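Local structure of L-Ribose isomerase (Acinetobacter, 4Q0S) at residues A[49-53]-A[72-77]; A[108-114]-A[200-205]; A[16-22]-A[256-260]; A[37-41]-A[102-106]; A[129-133]-A[209-214]. The protein probably catalyses the reversible conversion of L-ribose into its ketose L-ribulose, in a cobalt-containing pocket inside a cupin barrel. One frame throughout, in Å; residues are numbered along the deposited sequence.

Contact 1. Residues A[49-53]-A[72-77]; sequences AGIVF and EAMIIF. With RB0 (D-ribitol), chain C.
Ile51 and Met74 form the central antiparallel hydrogen-bonded pair: Ile51 N gives to Met74 O at 2.7 Å, and Met74 N answers to Ile51 O at 2.9 Å. Two more backbone bonds extend the ladder, Phe53 N to Glu72 O and Ile76 N to Ala49 O. A CA-H...O contact lies alongside, with Ile75 CA 3.2 Å from Ala49 O. These bonds add strand 50-52 as the outermost strand, within this chain, of a six-stranded antiparallel sheet of the cupin barrel; the N-to-C directions of 50-52 and 73-77 are 150° apart.

On the face that carries the Ile51 and Met74 side chains, Met74 makes a Met-aromatic contact with Phe53. Its CG is set between the backbone N and the carbonyl carbon (chi1 72°), and a bend at chi3 follows. Met74 SD lies at the ring edge, 84° off the normal and 3.7 Å from Phe53 CZ; Ile51 CG2 lies over the rim of one face. Phe53 CZ is also 3.8 Å from ribitol O1.

Among the apolar contacts, Ile51 CD1 meets Ile76 CD1 at 3.8 Å. That Ile76 methyl also faces the ligand, 3.7 Å from ribitol C2. Ala49 CB packs on Phe77 CE1 at 3.7 Å.

Contact 2. Residues A[108-114]-A[200-205]; sequences VHPGKFC and AFRCPP. With RB0 (D-ribitol), chain C.
Phe113 and Arg202 lie side by side as a non-hydrogen-bonded pair of two antiparallel strands in the five-stranded sheet of the cupin barrel, and a type II beta turn from His109 to Lys112 leads the chain into this pairing.

The arginine can be followed outward. Its CB sits over one face of the Phe113 ring, 3.7 Å from the centroid and 18° off the normal, a CH-pi contact, and the same Arg202 CB is 3.1 Å from Lys112 O. Arg202 CG is placed between the backbone N and the carbonyl carbon (chi1 76°), and from there the chain runs extended along the ring, with Arg202 CD 3.6 Å from Phe113 CZ. NE forms a salt bridge with Glu134 of strand 132-137. NH1 donates to a water that in turn donates to Gly111 O, linking the guanidinium to the turn. CD of Pro205 lies over the centre of one guanidinium face.

Backbone bonds hold the frame. Gly111 N donates to Cys203 O at 2.8 Å from above the carbonyl plane, and Cys114 N meets Phe201 O almost in line with that carbonyl.

On the next pair the geometry inverts: here it is the residue of strand 200-202 that supplies the ring. Cys114 CB stands over one face of Phe201, 3.4 Å from the centroid, with Val108 CG2 at the ring edge, 3.8 Å from Phe201 CE1. Cys114 and Phe201 line the ribitol pocket, where Cys114 SG approaches ribitol C5 to 3.6 Å.

Contact 3. Residues A[16-22]-A[256-260]; sequences SITRREY and QTAIS
Ile17 N donates to Ala258 O at 2.8 Å with an N-H...O angle of 171°, and Ser260 N returns a bond of 2.8 Å to Ile17 O, arriving from above the carbonyl plane. The two bonds make a single backbone bridge centred on Ile17 and Ile259, which fastens the C-terminal end of the chain to the residues just before helix 19-35. That helix opens with a capping box: Glu21 N gives to Thr18 OG1 at 2.9 Å, while Thr18 N gives to Glu21 OE1. A weak bond from Ser260 OG to Ser16 OG adds a side-chain link at the very terminus.

Glu21 also reaches beyond its own chain, where its carboxylate pairs with Arg20 of the second subunit. Tyr22 OH is bonded to Asn46 O and also to Gly50 N, and Thr257 OG1 to Gly50 O.

Packing gathers round Ile259, whose branches part company. With CG1 beside the backbone N (chi1 -55°), CG2 is left to lie over the rim of one face of the Arg19 guanidinium, a group whose salt bridges go to Asp47 and Asp23. Ile259 CG1 meets Ile17 CG2 at 3.8 Å and carries the chain on toward the tyrosine. Ile17 CG2 in turn touches Thr257 CG2, also at 3.8 Å. The outermost methyl makes a CH-pi contact: Ile259 CD1 stands over the middle of the Tyr22 ring, 3.5 Å from its centroid and 12° off the ring normal.

Contact 4. Residues A[37-41]-A[102-106]; sequences RYPIT and CDKLM
The hydroxyl of Tyr38 is gripped by two side chains: it donates to Asp103 OD1, with 2.6 Å between Tyr38 OH and that oxygen, and it is hydrogen-bonded to Ser79 OG of the neighbouring strand. The approach to the aspartate is made from above, 44° out of the carboxylate plane. Ser79 OG is also bonded to Asp103 O, which ties the tyrosine end to the backbone of strand 101-108. The second carboxylate oxygen, Asp103 OD2, faces another chain, where it forms a salt bridge with Lys190 of the third subunit; its pairing with Arg214 is long and weak.

The tyrosine comes from the connection after helix 19-35. Arg37, with positive phi, is the C-prime residue of the Schellman motif that ends the helix, and Pro39 is the centre of an inverse gamma turn. The loop sets Tyr38 against strand 101-108 of the cupin barrel. Lys104, between Asp103 and Leu105, starts away from the tyrosine; it belongs to the ribitol pocket and forms a salt bridge with Glu215.

Leucine and proline sandwich the ring. With CG of Tyr38 anti to the backbone N (chi1 -166°), the ring is sent over Leu105 CB, which lies 3.6 Å from the centroid and 10° off the normal, a CH-pi contact; Pro39 CD covers the opposite face. Ring and leucine slide past each other in opposite directions: Leu105 CD2 comes back to Tyr38 CB at 3.6 Å, and Leu105 CD1 reaches Tyr38 CD1 at 3.9 Å. Ile40 CD1 touches Leu105 CD2 more loosely, at 4.4 Å.

Contact 5. Residues A[129-133]-A[209-214]; sequences VLGEM and VPLVVR
The flat carbonyl of Val212 takes two donors from the facing strand: Val212 O accepts from Leu130 N at 3.2 Å, in the carbonyl plane and on a lone pair, and from Val129 N at 2.8 Å, tilted from that plane. Two consecutive residues opposite one define a classic beta bulge, set where the chain passes from strand 124-130 of one cupin-barrel sheet to strand 132-137 of the other. Val212 N closes the pair by donating to Leu130 O at 2.9 Å, nearly straight at 172°.

Gly131, with phi of 80°, makes the change of direction between the two strands, and Gly131 CA packs on Val209 CG2 at 3.8 Å. Glu132 O, just beyond, is buried by the contact without a polar partner; Leu211 CD1 is 3.5 Å from it.

Apolar side chains pack along the contact. Leu130 crosses Val209 at about a right angle, bringing Leu130 CG to 3.8 Å from Val209 CG2. At the far end Arg214 turns its guanidinium to Glu127 of the third subunit. Met133 CB meets Leu211 CD2 at 3.7 Å; with CG anti to the backbone N (chi1 176°) and the chain extended beyond, Met133 SD is carried across Val213, 3.9 Å from Val213 CG2.

In the fold
Contacts 1, 4 and 5 follow one another across the six-stranded sheet: Phe77 O to Leu105 N (2.9 Å) joins contact 1 to contact 4, and Met106 N to Val213 O (2.7 Å) joins contact 4 to contact 5. Contact 2 runs from strand 101-108 into the five-stranded sheet, and meets contact 1 inside the barrel through Met74 SD and Cys114 SG, 3.7 Å apart. The ribitol touches contacts 1, 2 and 4; the side chain of Cys114 is about 6 Å from the cobalt ion held by His117, His119, Glu124 and His199. Contact 3 lies farther out, about 19 Å from the chain centre, yet meets contact 1 at Gly50, their centres 11 Å apart.

Contact 1. Residues A[49-53]-A[72-77]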
# COMPACT_ATOMS: atom_id res chain seq x y z
N ALA A 49 -23.38 2.97 5.66
CA ALA A 49 -22.05 3.52 5.42
C ALA A 49 -22.08 4.82 4.62
O ALA A 49 -21.31 5.74 4.91
CB ALA A 49 -21.19 2.48 4.70
N GLY A 50 -22.95 4.90 3.62
CA GLY A 50 -23.05 6.10 2.82
C GLY A 50 -24.01 7.07 3.49
O GLY A 50 -25.18 6.76 3.66
N ILE A 51 -23.51 8.25 3.85
CA ILE A 51 -24.32 9.25 4.55
C ILE A 51 -24.57 10.54 3.78
O ILE A 51 -23.66 11.12 3.18
CB ILE A 51 -23.64 9.61 5.90
CG1 ILE A 51 -23.39 8.33 6.70
CG2 ILE A 51 -24.52 10.57 6.70
CD1 ILE A 51 -22.40 8.53 7.86
N VAL A 52 -25.81 11.00 3.80
CA VAL A 52 -26.20 12.25 3.14
C VAL A 52 -26.83 13.06 4.28
O VAL A 52 -27.81 12.63 4.88
CB VAL A 52 -27.23 11.99 2.02
CG1 VAL A 52 -27.60 13.31 1.34
CG2 VAL A 52 -26.64 11.02 0.99
N PHE A 53 -26.24 14.22 4.58
CA PHE A 53 -26.72 15.05 5.68
C PHE A 53 -27.88 16.00 5.38
O PHE A 53 -27.70 17.22 5.31
CB PHE A 53 -25.55 15.86 6.26
CG PHE A 53 -24.42 15.00 6.79
CD1 PHE A 53 -23.38 14.60 5.95
CD2 PHE A 53 -24.40 14.60 8.12
CE1 PHE A 53 -22.33 13.82 6.43
CE2 PHE A 53 -23.36 13.81 8.61
CZ PHE A 53 -22.32 13.42 7.77
N GLU A 72 -22.95 18.12 1.52
CA GLU A 72 -22.58 17.48 2.77
C GLU A 72 -23.01 16.02 2.73
O GLU A 72 -24.19 15.68 2.93
CB GLU A 72 -23.20 18.25 3.95
CG GLU A 72 -22.86 19.74 3.87
CD GLU A 72 -23.35 20.58 5.04
OE1 GLU A 72 -24.34 20.20 5.70
OE2 GLU A 72 -22.74 21.64 5.29
N ALA A 73 -22.03 15.16 2.46
CA ALA A 73 -22.23 13.73 2.35
C ALA A 73 -20.87 13.05 2.45
O ALA A 73 -19.85 13.62 2.05
CB ALA A 73 -22.89 13.40 1.02
N MET A 74 -20.85 11.83 2.96
CA MET A 74 -19.60 11.11 3.13
C MET A 74 -19.88 9.65 3.39
O MET A 74 -21.02 9.24 3.58
CB MET A 74 -18.84 11.66 4.33
CG MET A 74 -19.50 11.27 5.65
SD MET A 74 -18.87 12.15 7.07
CE MET A 74 -17.19 11.49 7.11
N ILE A 75 -18.80 8.87 3.42
CA ILE A 75 -18.90 7.45 3.69
C ILE A 75 -18.07 7.14 4.92
O ILE A 75 -17.00 7.70 5.10
CB ILE A 75 -18.34 6.61 2.51
CG1 ILE A 75 -19.25 6.76 1.29
CG2 ILE A 75 -18.21 5.14 2.93
CD1 ILE A 75 -18.81 5.95 0.12
N ILE A 76 -18.59 6.26 5.77
CA ILE A 76 -17.86 5.87 6.97
C ILE A 76 -17.95 4.37 7.12
O ILE A 76 -19.05 3.80 7.10
CB ILE A 76 -18.45 6.52 8.25
CG1 ILE A 76 -18.34 8.04 8.17
CG2 ILE A 76 -17.69 6.01 9.48
CD1 ILE A 76 -18.95 8.77 9.38
N PHE A 77 -16.80 3.72 7.23
CA PHE A 77 -16.74 2.28 7.42
C PHE A 77 -16.16 2.13 8.82
O PHE A 77 -14.98 2.38 9.05
CB PHE A 77 -15.81 1.60 6.40
CG PHE A 77 -16.32 1.66 4.99
CD1 PHE A 77 -17.56 1.11 4.65
CD2 PHE A 77 -15.56 2.23 3.98
CE1 PHE A 77 -18.02 1.12 3.33
CE2 PHE A 77 -16.00 2.25 2.65
CZ PHE A 77 -17.24 1.70 2.33
C1 RB0 C . -19.68 12.25 11.43
O1 RB0 C . -21.03 12.01 11.10
C2 RB0 C . -19.15 11.10 12.26
O2 RB0 C . -19.70 11.14 13.57
C3 RB0 C . -17.60 11.14 12.32
O3 RB0 C . -17.11 9.93 12.90
C4 RB0 C . -17.06 12.34 13.09
O4 RB0 C . -18.06 12.85 13.96
C5 RB0 C . -16.60 13.43 12.12
O5 RB0 C . -15.94 14.47 12.83

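Contact 2. Residues A[108-114]-A[200-205]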
# COMPACT_ATOMS: atom_id res chain seq x y z
N VAL A 108 -14.38 11.08 1.73
CA VAL A 108 -15.03 12.30 1.29
C VAL A 108 -14.56 12.65 -0.12
O VAL A 108 -13.36 12.80 -0.37
CB VAL A 108 -14.70 13.46 2.25
CG1 VAL A 108 -15.36 14.73 1.77
CG2 VAL A 108 -15.16 13.10 3.65
N HIS A 109 -15.51 12.77 -1.04
CA HIS A 109 -15.17 13.10 -2.41
C HIS A 109 -14.90 14.58 -2.58
O HIS A 109 -15.27 15.40 -1.73
CB HIS A 109 -16.26 12.59 -3.35
CG HIS A 109 -16.16 11.11 -3.62
ND1 HIS A 109 -16.40 10.17 -2.65
CD2 HIS A 109 -15.78 10.43 -4.73
CE1 HIS A 109 -16.17 8.96 -3.14
NE2 HIS A 109 -15.79 9.10 -4.40
N PRO A 110 -14.23 14.96 -3.68
CA PRO A 110 -13.89 16.35 -3.97
C PRO A 110 -15.04 17.34 -3.79
O PRO A 110 -16.12 17.16 -4.35
CB PRO A 110 -13.39 16.30 -5.41
CG PRO A 110 -12.85 14.90 -5.54
CD PRO A 110 -13.92 14.10 -4.84
N GLY A 111 -14.79 18.38 -2.99
CA GLY A 111 -15.79 19.40 -2.75
C GLY A 111 -16.80 19.08 -1.66
O GLY A 111 -17.41 19.99 -1.11
N LYS A 112 -16.98 17.80 -1.35
CA LYS A 112 -17.95 17.38 -0.34
C LYS A 112 -17.46 17.60 1.10
O LYS A 112 -16.25 17.67 1.35
CB LYS A 112 -18.33 15.92 -0.58
CG LYS A 112 -18.76 15.63 -2.03
CD LYS A 112 -20.17 16.13 -2.32
CE LYS A 112 -20.63 15.80 -3.75
NZ LYS A 112 -19.99 16.65 -4.79
N PHE A 113 -18.39 17.70 2.04
CA PHE A 113 -18.06 17.96 3.45
C PHE A 113 -18.68 17.02 4.47
O PHE A 113 -19.69 16.37 4.22
CB PHE A 113 -18.58 19.34 3.90
CG PHE A 113 -18.05 20.52 3.13
CD1 PHE A 113 -18.41 20.72 1.80
CD2 PHE A 113 -17.26 21.47 3.76
CE1 PHE A 113 -17.99 21.87 1.12
CE2 PHE A 113 -16.84 22.61 3.10
CZ PHE A 113 -17.20 22.81 1.78
N CYS A 114 -18.04 16.97 5.64
CA CYS A 114 -18.58 16.29 6.81
C CYS A 114 -18.99 17.63 7.44
O CYS A 114 -18.14 18.44 7.82
CB CYS A 114 -17.50 15.63 7.66
SG CYS A 114 -18.12 15.04 9.27
N ALA A 200 -15.67 20.58 11.14
CA ALA A 200 -16.16 20.16 9.84
C ALA A 200 -14.92 19.98 8.98
O ALA A 200 -13.84 20.47 9.32
CB ALA A 200 -17.07 21.24 9.24
N PHE A 201 -15.06 19.26 7.88
CA PHE A 201 -13.92 19.06 7.00
C PHE A 201 -14.38 18.67 5.61
O PHE A 201 -15.48 18.15 5.43
CB PHE A 201 -12.96 18.02 7.58
CG PHE A 201 -13.59 16.67 7.86
CD1 PHE A 201 -13.75 15.74 6.83
CD2 PHE A 201 -13.99 16.33 9.15
CE1 PHE A 201 -14.29 14.47 7.10
CE2 PHE A 201 -14.53 15.06 9.42
CZ PHE A 201 -14.67 14.14 8.39
N ARG A 202 -13.53 18.94 4.62
CA ARG A 202 -13.85 18.62 3.25
C ARG A 202 -12.61 18.16 2.51
O ARG A 202 -11.48 18.32 2.98
CB ARG A 202 -14.39 19.85 2.50
CG ARG A 202 -13.29 20.84 2.13
CD ARG A 202 -13.74 21.88 1.10
NE ARG A 202 -12.61 22.69 0.63
CZ ARG A 202 -12.69 23.61 -0.33
NH1 ARG A 202 -13.85 23.85 -0.93
NH2 ARG A 202 -11.60 24.27 -0.70
N CYS A 203 -12.85 17.60 1.33
CA CYS A 203 -11.81 17.18 0.43
C CYS A 203 -11.74 18.34 -0.56
O CYS A 203 -12.78 18.80 -1.03
CB CYS A 203 -12.23 15.90 -0.31
SG CYS A 203 -11.13 15.42 -1.65
N PRO A 204 -10.54 18.85 -0.85
CA PRO A 204 -10.45 19.96 -1.81
C PRO A 204 -11.16 19.56 -3.10
O PRO A 204 -11.07 18.42 -3.54
CB PRO A 204 -8.94 20.13 -2.00
CG PRO A 204 -8.39 19.73 -0.68
CD PRO A 204 -9.21 18.50 -0.32
N PRO A 205 -11.88 20.50 -3.73
CA PRO A 205 -12.63 20.26 -4.98
C PRO A 205 -11.77 19.86 -6.18
O PRO A 205 -12.25 19.22 -7.11
CB PRO A 205 -13.35 21.58 -5.22
CG PRO A 205 -13.47 22.18 -3.86
CD PRO A 205 -12.12 21.88 -3.25
C1 RB0 C . -19.68 12.25 11.43
O1 RB0 C . -21.03 12.01 11.10
C2 RB0 C . -19.15 11.10 12.26
O2 RB0 C . -19.70 11.14 13.57
C3 RB0 C . -17.60 11.14 12.32
O3 RB0 C . -17.11 9.93 12.90
C4 RB0 C . -17.06 12.34 13.09
O4 RB0 C . -18.06 12.85 13.96
C5 RB0 C . -16.60 13.43 12.12
O5 RB0 C . -15.94 14.47 12.83
O HOH W 1 -16.48 22.55 -1.53

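Contact 3. Residues A[16-22]-A[256-260]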
# COMPACT_ATOMS: atom_id res chain seq x y z
N SER A 16 -33.68 11.27 -2.66
CA SER A 16 -33.10 10.00 -2.28
C SER A 16 -32.01 9.63 -3.27
O SER A 16 -31.78 10.33 -4.26
CB SER A 16 -34.17 8.91 -2.25
OG SER A 16 -34.63 8.63 -3.56
N ILE A 17 -31.35 8.51 -3.00
CA ILE A 17 -30.29 8.03 -3.85
C ILE A 17 -30.70 6.66 -4.39
O ILE A 17 -31.19 5.82 -3.63
CB ILE A 17 -28.96 7.92 -3.05
CG1 ILE A 17 -27.86 7.32 -3.92
CG2 ILE A 17 -29.17 7.09 -1.80
CD1 ILE A 17 -26.51 7.28 -3.23
N THR A 18 -30.52 6.44 -5.68
CA THR A 18 -30.89 5.16 -6.27
C THR A 18 -30.00 4.06 -5.73
O THR A 18 -28.87 4.32 -5.30
CB THR A 18 -30.77 5.17 -7.81
OG1 THR A 18 -29.38 5.19 -8.18
CG2 THR A 18 -31.47 6.40 -8.38
N ARG A 19 -30.50 2.83 -5.74
CA ARG A 19 -29.73 1.69 -5.27
C ARG A 19 -28.42 1.60 -6.05
O ARG A 19 -27.38 1.27 -5.49
CB ARG A 19 -30.53 0.40 -5.43
CG ARG A 19 -29.73 -0.88 -5.22
CD ARG A 19 -28.98 -0.88 -3.89
NE ARG A 19 -29.87 -0.87 -2.73
CZ ARG A 19 -29.44 -0.86 -1.48
NH1 ARG A 19 -30.31 -0.85 -0.47
NH2 ARG A 19 -28.14 -0.86 -1.22
N ARG A 20 -28.47 1.90 -7.34
CA ARG A 20 -27.27 1.84 -8.15
C ARG A 20 -26.26 2.91 -7.73
O ARG A 20 -25.06 2.64 -7.61
CB ARG A 20 -27.60 1.99 -9.64
CG ARG A 20 -26.36 1.98 -10.53
CD ARG A 20 -26.72 2.15 -11.98
NE ARG A 20 -25.55 2.43 -12.81
CZ ARG A 20 -25.59 2.54 -14.13
NH1 ARG A 20 -26.74 2.38 -14.78
NH2 ARG A 20 -24.48 2.82 -14.81
N GLU A 21 -26.73 4.13 -7.51
CA GLU A 21 -25.82 5.20 -7.11
C GLU A 21 -25.21 4.85 -5.76
O GLU A 21 -24.01 5.04 -5.55
CB GLU A 21 -26.54 6.54 -7.01
CG GLU A 21 -27.12 7.06 -8.32
CD GLU A 21 -27.95 8.32 -8.11
OE1 GLU A 21 -28.69 8.36 -7.11
OE2 GLU A 21 -27.86 9.25 -8.94
N TYR A 22 -26.03 4.33 -4.85
CA TYR A 22 -25.54 3.98 -3.53
C TYR A 22 -24.45 2.92 -3.57
O TYR A 22 -23.36 3.12 -3.03
CB TYR A 22 -26.68 3.46 -2.64
CG TYR A 22 -26.22 3.29 -1.21
CD1 TYR A 22 -26.14 4.38 -0.36
CD2 TYR A 22 -25.78 2.05 -0.74
CE1 TYR A 22 -25.64 4.25 0.94
CE2 TYR A 22 -25.28 1.90 0.54
CZ TYR A 22 -25.21 3.00 1.38
OH TYR A 22 -24.73 2.87 2.66
N GLN A 256 -30.05 8.07 8.75
CA GLN A 256 -30.66 7.23 7.72
C GLN A 256 -30.54 7.79 6.31
O GLN A 256 -30.75 8.98 6.08
CB GLN A 256 -32.15 7.00 8.01
CG GLN A 256 -32.83 6.13 6.95
CD GLN A 256 -34.34 6.13 7.05
OE1 GLN A 256 -34.91 5.71 8.05
NE2 GLN A 256 -35.00 6.62 6.00
N THR A 257 -30.20 6.92 5.36
CA THR A 257 -30.05 7.31 3.97
C THR A 257 -31.21 6.76 3.15
O THR A 257 -31.49 5.56 3.18
CB THR A 257 -28.74 6.77 3.37
OG1 THR A 257 -27.64 7.19 4.19
CG2 THR A 257 -28.54 7.31 1.96
N ALA A 258 -31.88 7.64 2.42
CA ALA A 258 -33.01 7.24 1.59
C ALA A 258 -32.52 6.63 0.29
O ALA A 258 -32.06 7.34 -0.61
CB ALA A 258 -33.89 8.45 1.31
N ILE A 259 -32.61 5.31 0.19
CA ILE A 259 -32.18 4.60 -1.02
C ILE A 259 -33.41 4.08 -1.76
O ILE A 259 -34.12 3.20 -1.27
CB ILE A 259 -31.24 3.42 -0.67
CG1 ILE A 259 -30.07 3.93 0.17
CG2 ILE A 259 -30.72 2.78 -1.95
CD1 ILE A 259 -29.17 2.83 0.71
N SER A 260 -33.66 4.64 -2.94
CA SER A 260 -34.81 4.24 -3.74
C SER A 260 -34.43 3.11 -4.69
O SER A 260 -34.47 3.34 -5.92
CB SER A 260 -35.34 5.43 -4.52
OG SER A 260 -34.35 5.97 -5.38
OXT SER A 260 -34.10 2.01 -4.20

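Contact 4. Residues A[37-41]-A[102-106]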
# COMPACT_ATOMS: atom_id res chain seq x y z
N ARG A 37 -5.25 -0.69 2.67
CA ARG A 37 -5.09 -1.61 3.80
C ARG A 37 -5.97 -1.37 5.02
O ARG A 37 -5.55 -1.65 6.15
CB ARG A 37 -3.62 -1.67 4.24
CG ARG A 37 -2.64 -2.07 3.13
CD ARG A 37 -1.22 -2.19 3.70
NE ARG A 37 -0.24 -2.60 2.68
CZ ARG A 37 -0.13 -3.83 2.19
NH1 ARG A 37 -0.94 -4.79 2.61
NH2 ARG A 37 0.80 -4.10 1.29
N TYR A 38 -7.18 -0.84 4.83
CA TYR A 38 -8.07 -0.67 5.99
C TYR A 38 -8.83 -2.01 6.05
O TYR A 38 -9.29 -2.51 5.02
CB TYR A 38 -9.04 0.50 5.79
CG TYR A 38 -9.71 0.90 7.09
CD1 TYR A 38 -9.01 1.61 8.07
CD2 TYR A 38 -11.01 0.49 7.38
CE1 TYR A 38 -9.59 1.90 9.31
CE2 TYR A 38 -11.60 0.76 8.62
CZ TYR A 38 -10.89 1.47 9.58
OH TYR A 38 -11.47 1.72 10.81
N PRO A 39 -8.95 -2.60 7.25
CA PRO A 39 -9.65 -3.88 7.41
C PRO A 39 -11.17 -3.81 7.29
O PRO A 39 -11.88 -3.87 8.29
CB PRO A 39 -9.20 -4.33 8.80
CG PRO A 39 -9.15 -3.01 9.55
CD PRO A 39 -8.46 -2.10 8.54
N ILE A 40 -11.66 -3.70 6.06
CA ILE A 40 -13.09 -3.63 5.81
C ILE A 40 -13.71 -5.02 5.65
O ILE A 40 -13.36 -5.76 4.74
CB ILE A 40 -13.36 -2.79 4.55
CG1 ILE A 40 -12.94 -1.34 4.80
CG2 ILE A 40 -14.84 -2.88 4.16
CD1 ILE A 40 -13.20 -0.41 3.65
N THR A 41 -14.63 -5.35 6.54
CA THR A 41 -15.33 -6.63 6.51
C THR A 41 -16.65 -6.47 5.75
O THR A 41 -17.07 -5.36 5.46
CB THR A 41 -15.64 -7.13 7.93
OG1 THR A 41 -16.40 -6.12 8.63
CG2 THR A 41 -14.36 -7.41 8.70
N CYS A 102 -13.22 3.98 19.07
CA CYS A 102 -13.92 3.92 17.79
C CYS A 102 -12.95 4.15 16.63
O CYS A 102 -12.33 5.21 16.52
CB CYS A 102 -15.04 4.95 17.77
SG CYS A 102 -16.01 4.96 16.25
N ASP A 103 -12.82 3.14 15.77
CA ASP A 103 -11.92 3.21 14.62
C ASP A 103 -12.78 3.13 13.37
O ASP A 103 -13.58 2.21 13.23
CB ASP A 103 -10.93 2.03 14.65
CG ASP A 103 -9.72 2.24 13.74
OD1 ASP A 103 -9.89 2.72 12.60
OD2 ASP A 103 -8.59 1.91 14.16
N LYS A 104 -12.62 4.09 12.46
CA LYS A 104 -13.37 4.09 11.22
C LYS A 104 -12.57 4.73 10.10
O LYS A 104 -11.60 5.45 10.35
CB LYS A 104 -14.69 4.85 11.38
CG LYS A 104 -14.52 6.37 11.45
CD LYS A 104 -15.08 6.94 12.75
CE LYS A 104 -14.31 6.45 13.97
NZ LYS A 104 -14.75 7.12 15.24
N LEU A 105 -12.97 4.44 8.87
CA LEU A 105 -12.34 5.00 7.70
C LEU A 105 -13.40 5.91 7.10
O LEU A 105 -14.55 5.51 6.95
CB LEU A 105 -12.00 3.89 6.69
CG LEU A 105 -11.16 4.38 5.51
CD1 LEU A 105 -9.80 4.81 6.03
CD2 LEU A 105 -11.01 3.26 4.47
N MET A 106 -13.03 7.14 6.79
CA MET A 106 -13.98 8.09 6.23
C MET A 106 -13.54 8.49 4.83
O MET A 106 -12.37 8.79 4.59
CB MET A 106 -14.10 9.32 7.13
CG MET A 106 -14.44 8.96 8.57
SD MET A 106 -14.77 10.37 9.64
CE MET A 106 -13.16 11.08 9.77

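Contact 5. Residues A[129-133]-A[209-214]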
# COMPACT_ATOMS: atom_id res chain seq x y z
N VAL A 129 -5.02 9.27 4.99
CA VAL A 129 -4.42 8.13 4.31
C VAL A 129 -4.20 8.44 2.84
O VAL A 129 -3.17 8.07 2.27
CB VAL A 129 -5.33 6.88 4.43
CG1 VAL A 129 -4.66 5.67 3.78
CG2 VAL A 129 -5.65 6.61 5.90
N LEU A 130 -5.16 9.14 2.24
CA LEU A 130 -5.08 9.52 0.84
C LEU A 130 -5.73 10.88 0.64
O LEU A 130 -6.75 11.18 1.27
CB LEU A 130 -5.78 8.47 -0.03
CG LEU A 130 -5.58 8.63 -1.53
CD1 LEU A 130 -4.18 8.17 -1.88
CD2 LEU A 130 -6.61 7.81 -2.30
N GLY A 131 -5.16 11.69 -0.24
CA GLY A 131 -5.72 13.00 -0.49
C GLY A 131 -5.30 13.97 0.60
O GLY A 131 -4.31 13.75 1.29
N GLU A 132 -6.05 15.06 0.75
CA GLU A 132 -5.73 16.06 1.77
C GLU A 132 -7.02 16.44 2.46
O GLU A 132 -8.08 16.45 1.85
CB GLU A 132 -5.07 17.29 1.15
CG GLU A 132 -3.88 16.94 0.27
CD GLU A 132 -2.82 18.03 0.23
OE1 GLU A 132 -3.16 19.22 0.37
OE2 GLU A 132 -1.63 17.67 0.05
N MET A 133 -6.91 16.74 3.74
CA MET A 133 -8.08 17.08 4.52
C MET A 133 -8.06 18.51 5.01
O MET A 133 -7.11 18.95 5.67
CB MET A 133 -8.16 16.11 5.70
CG MET A 133 -9.27 16.37 6.67
SD MET A 133 -9.03 15.33 8.12
CE MET A 133 -10.74 15.09 8.68
N VAL A 209 -8.21 12.54 -6.14
CA VAL A 209 -8.61 11.36 -5.40
C VAL A 209 -9.53 11.72 -4.26
O VAL A 209 -9.55 12.86 -3.80
CB VAL A 209 -7.39 10.59 -4.80
CG1 VAL A 209 -6.46 10.14 -5.91
CG2 VAL A 209 -6.65 11.47 -3.79
N PRO A 210 -10.33 10.76 -3.78
CA PRO A 210 -11.24 11.07 -2.67
C PRO A 210 -10.37 11.23 -1.43
O PRO A 210 -9.27 10.67 -1.36
CB PRO A 210 -12.11 9.81 -2.56
CG PRO A 210 -11.97 9.14 -3.91
CD PRO A 210 -10.53 9.38 -4.25
N LEU A 211 -10.84 12.01 -0.46
CA LEU A 211 -10.10 12.16 0.77
C LEU A 211 -10.41 10.89 1.57
O LEU A 211 -11.57 10.51 1.72
CB LEU A 211 -10.60 13.38 1.55
CG LEU A 211 -10.26 13.36 3.05
CD1 LEU A 211 -8.75 13.32 3.22
CD2 LEU A 211 -10.86 14.60 3.75
N VAL A 212 -9.37 10.23 2.05
CA VAL A 212 -9.56 9.02 2.85
C VAL A 212 -8.87 9.29 4.18
O VAL A 212 -7.67 9.57 4.22
CB VAL A 212 -8.94 7.77 2.18
CG1 VAL A 212 -9.25 6.52 3.02
CG2 VAL A 212 -9.51 7.60 0.78
N VAL A 213 -9.64 9.22 5.26
CA VAL A 213 -9.09 9.50 6.58
C VAL A 213 -9.43 8.43 7.60
O VAL A 213 -10.55 7.94 7.66
CB VAL A 213 -9.64 10.85 7.14
CG1 VAL A 213 -8.98 11.18 8.49
CG2 VAL A 213 -9.38 11.96 6.14
N ARG A 214 -8.45 8.08 8.41
CA ARG A 214 -8.65 7.09 9.45
C ARG A 214 -8.94 7.87 10.74
O ARG A 214 -8.15 8.70 11.17
CB ARG A 214 -7.38 6.25 9.60
CG ARG A 214 -7.47 5.15 10.64
CD ARG A 214 -6.13 4.43 10.76
NE ARG A 214 -5.86 3.50 9.66
CZ ARG A 214 -6.01 2.18 9.76
NH1 ARG A 214 -5.75 1.40 8.72
NH2 ARG A 214 -6.42 1.65 10.91